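PDB 2JJ7: hemolysin II regulatory protein from Bacillus cereus, which probably binds DNA as a dimeric transcriptional regulator of the TetR family, through a helix-turn-helix domain at the N-terminal end of each subunit. Local coordinates for residues 56-61 with 98-103. Residues are numbered along the deposited sequence; the frame is centred on the assembly and turned at random. Where two conformers were deposited one is given.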
ATOM      1  N   TYR B  56      17.893  16.749  -2.205  1.00 31.58           N
ATOM      2  CA  TYR B  56      18.982  15.775  -2.163  0.50 32.52           C
ATOM      3  C   TYR B  56      19.596  15.734  -0.761  1.00 32.03           C
ATOM      4  O   TYR B  56      19.784  14.655  -0.200  1.00 33.25           O
ATOM      5  CB  TYR B  56      20.072  16.089  -3.199  0.50 32.50           C
ATOM      6  CG  TYR B  56      19.701  15.867  -4.658  0.50 34.11           C
ATOM      7  CD1 TYR B  56      18.574  15.135  -5.031  0.50 31.21           C
ATOM      8  CD2 TYR B  56      20.512  16.366  -5.669  0.50 32.11           C
ATOM      9  CE1 TYR B  56      18.260  14.939  -6.377  0.50 27.17           C
ATOM     10  CE2 TYR B  56      20.211  16.169  -6.999  0.50 29.37           C
ATOM     11  CZ  TYR B  56      19.093  15.467  -7.355  0.50 28.77           C
ATOM     12  OH  TYR B  56      18.827  15.294  -8.701  0.50 32.08           O
ATOM     13  N   GLU B  57      19.885  16.903  -0.196  1.00 31.27           N
ATOM     14  CA  GLU B  57      20.500  16.987   1.122  1.00 30.97           C
ATOM     15  C   GLU B  57      19.589  16.444   2.233  1.00 30.90           C
ATOM     16  O   GLU B  57      20.076  15.931   3.241  1.00 30.01           O
ATOM     17  CB  GLU B  57      20.936  18.423   1.423  1.00 30.13           C
ATOM     18  CG  GLU B  57      22.117  18.916   0.598  1.00 34.88           C
ATOM     19  CD  GLU B  57      23.365  18.056   0.755  1.00 40.70           C
ATOM     20  OE1 GLU B  57      23.677  17.626   1.884  1.00 40.32           O
ATOM     21  OE2 GLU B  57      24.031  17.803  -0.263  1.00 44.88           O
ATOM     22  N   VAL B  58      18.275  16.547   2.028  1.00 30.28           N
ATOM     23  CA  VAL B  58      17.288  15.988   2.956  1.00 30.35           C
ATOM     24  C   VAL B  58      17.374  14.460   2.987  1.00 29.64           C
ATOM     25  O   VAL B  58      17.440  13.863   4.063  1.00 30.17           O
ATOM     26  CB  VAL B  58      15.847  16.452   2.633  1.00 30.30           C
ATOM     27  CG1 VAL B  58      14.806  15.552   3.322  1.00 24.42           C
ATOM     28  CG2 VAL B  58      15.670  17.888   3.086  1.00 32.17           C
ATOM     29  N   PHE B  59      17.404  13.841   1.809  1.00 29.49           N
ATOM     30  CA  PHE B  59      17.607  12.387   1.704  1.00 30.13           C
ATOM     31  C   PHE B  59      18.949  11.937   2.296  1.00 30.35           C
ATOM     32  O   PHE B  59      19.015  10.925   2.982  1.00 30.44           O
ATOM     33  CB  PHE B  59      17.425  11.914   0.258  1.00 28.99           C
ATOM     34  CG  PHE B  59      16.028  11.405  -0.024  1.00 27.12           C
ATOM     35  CD1 PHE B  59      15.690  10.087   0.270  1.00 21.67           C
ATOM     36  CD2 PHE B  59      15.054  12.247  -0.561  1.00 25.54           C
ATOM     37  CE1 PHE B  59      14.373   9.594   0.025  1.00 23.17           C
ATOM     38  CE2 PHE B  59      13.756  11.778  -0.813  1.00 20.70           C
ATOM     39  CZ  PHE B  59      13.418  10.443  -0.512  1.00 24.77           C
ATOM     40  N   LYS B  60      19.995  12.727   2.052  1.00 28.12           N
ATOM     41  CA  LYS B  60      21.326  12.468   2.589  1.00 29.27           C
ATOM     42  C   LYS B  60      21.347  12.550   4.123  1.00 29.67           C
ATOM     43  O   LYS B  60      21.883  11.662   4.765  1.00 31.09           O
ATOM     44  CB  LYS B  60      22.330  13.460   1.987  1.00 26.70           C
ATOM     45  CG  LYS B  60      23.784  13.174   2.279  1.00 29.42           C
ATOM     46  CD  LYS B  60      24.643  14.301   1.735  1.00 36.90           C
ATOM     47  CE  LYS B  60      26.121  13.944   1.743  1.00 43.68           C
ATOM     48  NZ  LYS B  60      26.968  15.114   1.368  1.00 44.57           N
ATOM     49  N   LYS B  61      20.768  13.610   4.697  1.00 29.49           N
ATOM     50  CA  LYS B  61      20.766  13.790   6.149  1.00 28.77           C
ATOM     51  C   LYS B  61      19.843  12.810   6.868  1.00 29.72           C
ATOM     52  O   LYS B  61      20.221  12.263   7.903  1.00 30.17           O
ATOM     53  CB  LYS B  61      20.391  15.225   6.555  1.00 27.82           C
ATOM     54  CG  LYS B  61      20.625  15.475   8.047  1.00 30.18           C
ATOM     55  CD  LYS B  61      20.510  16.915   8.447  1.00 38.12           C
ATOM     56  CE  LYS B  61      20.796  17.094   9.938  1.00 42.62           C
ATOM     57  NZ  LYS B  61      22.209  16.798  10.331  1.00 45.61           N
ATOM     58  N   PRO B  98       9.485  10.077   9.651  1.00 37.06           N
ATOM     59  CA  PRO B  98       8.245   9.826   8.897  1.00 35.03           C
ATOM     60  C   PRO B  98       8.220  10.449   7.494  1.00 36.79           C
ATOM     61  O   PRO B  98       7.676   9.842   6.561  1.00 35.70           O
ATOM     62  CB  PRO B  98       7.139  10.414   9.793  1.00 36.21           C
ATOM     63  CG  PRO B  98       7.855  11.178  10.917  1.00 37.19           C
ATOM     64  CD  PRO B  98       9.226  10.585  11.018  1.00 35.70           C
ATOM     65  N   GLU B  99       8.830  11.627   7.341  1.00 35.14           N
ATOM     66  CA  GLU B  99       8.831  12.346   6.066  1.00 37.03           C
ATOM     67  C   GLU B  99       9.529  11.566   4.954  1.00 36.59           C
ATOM     68  O   GLU B  99       9.128  11.647   3.789  1.00 37.98           O
ATOM     69  CB  GLU B  99       9.487  13.726   6.225  1.00 34.38           C
ATOM     70  CG  GLU B  99       8.693  14.664   7.086  1.00 33.24           C
ATOM     71  CD  GLU B  99       9.022  14.565   8.566  1.00 40.40           C
ATOM     72  OE1 GLU B  99       9.839  13.702   8.982  1.00 38.29           O
ATOM     73  OE2 GLU B  99       8.465  15.385   9.319  1.00 39.03           O
ATOM     74  N   ILE B 100      10.583  10.837   5.321  1.00 36.71           N
ATOM     75  CA  ILE B 100      11.329  10.013   4.376  1.00 37.50           C
ATOM     76  C   ILE B 100      10.415   8.888   3.861  1.00 37.79           C
ATOM     77  O   ILE B 100      10.506   8.483   2.701  1.00 40.53           O
ATOM     78  CB  ILE B 100      12.649   9.468   5.020  1.00 38.51           C
ATOM     79  CG1 ILE B 100      13.659  10.610   5.341  1.00 35.43           C
ATOM     80  CG2 ILE B 100      13.300   8.399   4.141  1.00 40.34           C
ATOM     81  CD1 ILE B 100      14.150  11.474   4.108  1.00 31.76           C
ATOM     82  N   GLY B 101       9.526   8.396   4.718  1.00 37.39           N
ATOM     83  CA  GLY B 101       8.529   7.420   4.293  1.00 37.07           C
ATOM     84  C   GLY B 101       7.684   7.959   3.149  1.00 37.98           C
ATOM     85  O   GLY B 101       7.599   7.359   2.070  1.00 38.93           O
ATOM     86  N   THR B 102       7.071   9.111   3.391  1.00 36.24           N
ATOM     87  CA  THR B 102       6.213   9.775   2.416  1.00 36.90           C
ATOM     88  C   THR B 102       6.981  10.073   1.129  1.00 36.64           C
ATOM     89  O   THR B 102       6.509   9.758   0.040  1.00 36.16           O
ATOM     90  CB  THR B 102       5.660  11.100   2.997  1.00 37.67           C
ATOM     91  OG1 THR B 102       4.686  10.797   4.000  1.00 37.38           O
ATOM     92  CG2 THR B 102       5.018  11.967   1.907  1.00 38.69           C
ATOM     93  N   LEU B 103       8.176  10.645   1.264  1.00 35.91           N
ATOM     94  CA  LEU B 103       8.948  11.073   0.100  1.00 35.83           C
ATOM     95  C   LEU B 103       9.470   9.895  -0.704  1.00 37.07           C
ATOM     96  O   LEU B 103       9.408   9.919  -1.943  1.00 36.07           O
ATOM     97  CB  LEU B 103      10.100  11.999   0.507  1.00 35.91           C
ATOM     98  CG  LEU B 103       9.688  13.291   1.207  1.00 39.04           C
ATOM     99  CD1 LEU B 103      10.931  14.077   1.640  1.00 33.99           C
ATOM    100  CD2 LEU B 103       8.762  14.132   0.318  1.00 34.45           C
TER
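At the junction between the helix-turn-helix domain and the helical C-terminal domain of this TetR-family regulator, F59 and V58 of helix 51-62 pack against I100 and L103 of helix 98-109. All four are buried, and the contact is apolar. The axes of the two short segments approach to 10.8 Å and run at 125° to one another, more nearly antiparallel than parallel, with the CA atoms of F59 and I100 nearest, 7.2 Å apart. F59 supplies the largest share of the buried surface. Its chi1 of -95° lies well off the usual staggered value and carries the ring out toward helix 98-109, where CZ comes to 3.8 Å from L103 CB. This end of the ring meets the leucine chiefly at CB, with CE2 close to it as well, and the two side chains pass at a slant. I100 CD1 lies over one face of the same ring, 4.4 Å from F59 CD1. The isoleucine places CG1 anti to its carbonyl carbon (chi1 -66°), and a second bend at CG1 brings CD1 up against the backbone of V58 and F59. There the methyl also meets V58 CG1 at 4.2 Å and rests 4.1 Å from the backbone V58 O. V58 CG1 barely reaches L103 CD1, at 4.5 Å, a marginal contact. The packing is thus modest, 208 Å² in all, and made mainly by apolar atoms at van der Waals distance. Y55 sets its ring edge-to-face with F59, and I118 of helix 115-118 also packs on F59. Helix 5-23 adds A16 against V58 and F20 against L103, I100 also touches Y62 and the loop residue F122, and T102 packs on F145 of the second subunit.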